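Local atomic coordinates of probable quinone reductase Qor (NADPH:quinone reductase) (Zeta-crystallin homolog protein) (Mycobacterium tuberculosis, PDB entry 4RVU), a protein that probably reduces quinones by passing them electrons from NADPH, which it binds in the cleft between its catalytic and Rossmann-type domains. Residues R209-V220 / S232-G240. Sequence-based numbering, arbitrary orientation.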
loop_
_atom_site.group_PDB
_atom_site.type_symbol
_atom_site.label_atom_id
_atom_site.label_comp_id
_atom_site.label_asym_id
_atom_site.label_seq_id
_atom_site.Cartn_x
_atom_site.Cartn_y
_atom_site.Cartn_z
ATOM N N ARG A 209 10.372 -14.751 11.198
ATOM C CA ARG A 209 11.686 -14.685 10.562
ATOM C C ARG A 209 12.391 -16.042 10.632
ATOM O O ARG A 209 12.969 -16.494 9.642
ATOM C CB ARG A 209 12.567 -13.600 11.201
ATOM C CG ARG A 209 11.975 -12.194 11.159
ATOM C CD ARG A 209 12.649 -11.250 10.173
ATOM N NE ARG A 209 11.875 -10.014 10.034
ATOM C CZ ARG A 209 11.562 -9.448 8.873
ATOM N NH1 ARG A 209 11.978 -9.984 7.734
ATOM N NH2 ARG A 209 10.835 -8.341 8.854
ATOM N N GLU A 210 12.327 -16.680 11.797
ATOM C CA GLU A 210 12.896 -18.018 11.977
ATOM C C GLU A 210 12.406 -18.966 10.891
ATOM O O GLU A 210 13.192 -19.707 10.293
ATOM C CB GLU A 210 12.549 -18.576 13.366
ATOM C CG GLU A 210 13.077 -19.990 13.624
ATOM C CD GLU A 210 12.761 -20.501 15.017
ATOM O OE1 GLU A 210 11.800 -19.999 15.643
ATOM O OE2 GLU A 210 13.475 -21.414 15.488
ATOM N N LEU A 211 11.103 -18.911 10.616
ATOM C CA LEU A 211 10.473 -19.836 9.680
ATOM C C LEU A 211 10.774 -19.505 8.230
ATOM O O LEU A 211 10.659 -20.366 7.356
ATOM C CB LEU A 211 8.957 -19.838 9.895
ATOM C CG LEU A 211 8.506 -20.290 11.277
ATOM C CD1 LEU A 211 7.035 -19.968 11.482
ATOM C CD2 LEU A 211 8.759 -21.786 11.430
ATOM N N THR A 212 11.141 -18.252 7.976
ATOM C CA THR A 212 11.335 -17.774 6.619
ATOM C C THR A 212 12.803 -17.454 6.359
ATOM O O THR A 212 13.148 -16.868 5.323
ATOM C CB THR A 212 10.494 -16.511 6.349
ATOM O OG1 THR A 212 10.666 -15.578 7.424
ATOM C CG2 THR A 212 9.010 -16.866 6.238
ATOM N N GLY A 213 13.660 -17.828 7.310
ATOM C CA GLY A 213 15.093 -17.610 7.172
ATOM C C GLY A 213 15.504 -16.158 7.315
ATOM O O GLY A 213 16.458 -15.707 6.685
ATOM N N GLY A 214 14.792 -15.423 8.161
ATOM C CA GLY A 214 15.070 -14.013 8.357
ATOM C C GLY A 214 14.377 -13.116 7.343
ATOM O O GLY A 214 14.241 -11.913 7.580
ATOM N N THR A 215 13.927 -13.698 6.229
ATOM C CA THR A 215 13.350 -12.917 5.125
ATOM C C THR A 215 12.060 -12.203 5.506
ATOM O O THR A 215 11.854 -11.035 5.159
ATOM C CB THR A 215 13.074 -13.785 3.883
ATOM O OG1 THR A 215 14.265 -14.481 3.505
ATOM C CG2 THR A 215 12.604 -12.921 2.711
ATOM N N GLY A 216 11.195 -12.896 6.236
ATOM C CA GLY A 216 9.859 -12.390 6.477
ATOM C C GLY A 216 8.941 -12.883 5.373
ATOM O O GLY A 216 9.401 -13.510 4.409
ATOM N N VAL A 217 7.649 -12.593 5.504
ATOM C CA VAL A 217 6.653 -13.043 4.531
ATOM C C VAL A 217 6.412 -12.028 3.395
ATOM O O VAL A 217 6.555 -10.824 3.592
ATOM C CB VAL A 217 5.318 -13.407 5.233
ATOM C CG1 VAL A 217 5.479 -14.675 6.097
ATOM C CG2 VAL A 217 4.804 -12.236 6.066
ATOM N N GLN A 218 6.054 -12.516 2.209
ATOM C CA GLN A 218 5.797 -11.623 1.075
ATOM C C GLN A 218 4.536 -10.780 1.276
ATOM O O GLN A 218 4.398 -9.691 0.695
ATOM C CB GLN A 218 5.708 -12.407 -0.240
ATOM C CG GLN A 218 7.060 -12.682 -0.890
ATOM C CD GLN A 218 7.897 -13.670 -0.106
ATOM O OE1 GLN A 218 7.418 -14.745 0.272
ATOM N NE2 GLN A 218 9.154 -13.307 0.157
ATOM N N ALA A 219 3.611 -11.287 2.086
ATOM C CA ALA A 219 2.379 -10.563 2.396
ATOM C C ALA A 219 1.799 -11.032 3.724
ATOM O O ALA A 219 1.947 -12.196 4.096
ATOM C CB ALA A 219 1.362 -10.748 1.286
ATOM N N VAL A 220 1.137 -10.127 4.432
ATOM C CA VAL A 220 0.348 -10.517 5.596
ATOM C C VAL A 220 -1.109 -10.222 5.298
ATOM O O VAL A 220 -1.443 -9.122 4.861
ATOM C CB VAL A 220 0.731 -9.708 6.842
ATOM C CG1 VAL A 220 -0.225 -10.042 7.999
ATOM C CG2 VAL A 220 2.173 -9.985 7.234
ATOM N N SER A 232 2.148 -7.959 12.525
ATOM C CA SER A 232 2.046 -8.125 11.076
ATOM C C SER A 232 3.061 -7.239 10.367
ATOM O O SER A 232 3.803 -7.696 9.490
ATOM C CB SER A 232 0.647 -7.748 10.591
ATOM O OG SER A 232 -0.326 -8.647 11.094
ATOM N N LEU A 233 3.078 -5.971 10.745
ATOM C CA LEU A 233 3.991 -5.012 10.120
ATOM C C LEU A 233 5.456 -5.437 10.305
ATOM O O LEU A 233 6.266 -5.353 9.376
ATOM C CB LEU A 233 3.746 -3.605 10.676
ATOM C CG LEU A 233 4.638 -2.495 10.104
ATOM C CD1 LEU A 233 4.410 -2.388 8.614
ATOM C CD2 LEU A 233 4.372 -1.161 10.771
ATOM N N ALA A 234 5.785 -5.926 11.499
ATOM C CA ALA A 234 7.155 -6.354 11.815
ATOM C C ALA A 234 7.583 -7.665 11.146
ATOM O O ALA A 234 8.768 -8.014 11.170
ATOM C CB ALA A 234 7.339 -6.451 13.327
ATOM N N SER A 235 6.625 -8.408 10.585
ATOM C CA SER A 235 6.922 -9.710 9.997
ATOM C C SER A 235 7.187 -9.713 8.494
ATOM O O SER A 235 7.466 -10.764 7.920
ATOM C CB SER A 235 5.797 -10.699 10.316
ATOM O OG SER A 235 5.573 -10.763 11.707
ATOM N N LEU A 236 7.115 -8.545 7.858
ATOM C CA LEU A 236 7.159 -8.468 6.393
ATOM C C LEU A 236 8.538 -8.522 5.741
ATOM O O LEU A 236 9.521 -7.993 6.264
ATOM C CB LEU A 236 6.475 -7.190 5.922
ATOM C CG LEU A 236 4.955 -7.231 5.976
ATOM C CD1 LEU A 236 4.409 -5.818 5.966
ATOM C CD2 LEU A 236 4.426 -8.012 4.782
ATOM N N ALA A 237 8.590 -9.142 4.570
ATOM C CA ALA A 237 9.785 -9.098 3.744
ATOM C C ALA A 237 9.907 -7.689 3.186
ATOM O O ALA A 237 8.931 -6.928 3.190
ATOM C CB ALA A 237 9.693 -10.100 2.624
ATOM N N VAL A 238 11.099 -7.338 2.712
ATOM C CA VAL A 238 11.317 -6.021 2.106
ATOM C C VAL A 238 10.335 -5.811 0.953
ATOM O O VAL A 238 10.184 -6.688 0.091
ATOM C CB VAL A 238 12.778 -5.859 1.606
ATOM C CG1 VAL A 238 12.944 -4.553 0.805
ATOM C CG2 VAL A 238 13.740 -5.894 2.779
ATOM N N ARG A 239 9.659 -4.660 0.967
ATOM C CA ARG A 239 8.692 -4.279 -0.059
ATOM C C ARG A 239 7.457 -5.183 -0.072
ATOM O O ARG A 239 6.736 -5.255 -1.073
ATOM C CB ARG A 239 9.347 -4.218 -1.443
ATOM C CG ARG A 239 10.341 -3.036 -1.587
ATOM C CD ARG A 239 11.166 -3.169 -2.863
ATOM N NE ARG A 239 10.316 -3.226 -4.051
ATOM C CZ ARG A 239 10.732 -3.605 -5.259
ATOM N NH1 ARG A 239 11.997 -3.956 -5.456
ATOM N NH2 ARG A 239 9.884 -3.624 -6.274
ATOM N N GLY A 240 7.209 -5.841 1.057
ATOM C CA GLY A 240 6.077 -6.745 1.185
ATOM C C GLY A 240 4.777 -5.980 1.349
ATOM O O GLY A 240 4.780 -4.764 1.503
HETATM O O HOH W 1 11.431 -8.410 12.364
HETATM O O HOH W 2 13.197 -9.276 3.385
#
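The guanidinium of Arg209 lies with one face over the backbone of Ser235, whose carbonyl oxygen sits off toward the rim, while water 1 and the carbonyl carbon of Gly214 lie in plane at its edge. Arg209 NH2 donates to two carbonyls of segment 232-240, Leu236 O at 2.9 Å and Ala234 O at 3.1 Å, meeting each from above the carbonyl plane. Water 1 accepts from Arg209 NE and donates a hydrogen bond to Ala234 O, and Arg209 NH1 turns back to Gly214 O at 3.0 Å. A bend at chi2 (-108°) brings the group round from the helix end. Arginine suits this place because its several N-H groups can reach a helix end, a strand and a turn at once.

Next to it Val217 and Leu236 form a parallel bridge: Val217 N bonds to Ser235 O at 3.0 Å, in the carbonyl plane, and Ala237 N returns to Val217 O at 2.8 Å. Gly216, with positive phi (90°), brings its CA to 3.2 Å from Ser235 O and lets the backbones close up; Ala237, with only a methyl group, sits close to Val217 O and Thr215 O. Farther along, Val220 CG2 meets Leu236 CD2 at 3.9 Å, these branched side chains filling the buried side of the joint. Val220 CG1, anti to the backbone N (chi1 174°), packs on Ser232, a small residue whose OG is hydrogen-bonded to His152 and Asp222.

Helix 201-212 ends in a Schellman motif at Gly213; strand 217-222, helix 229-234, strand 236-237, the type II turn Ala237-Gly240 and strand 240-244 follow: successive beta-alpha units of the Rossmann fold, their neighbouring interior strands joined where strand 217-222 begins.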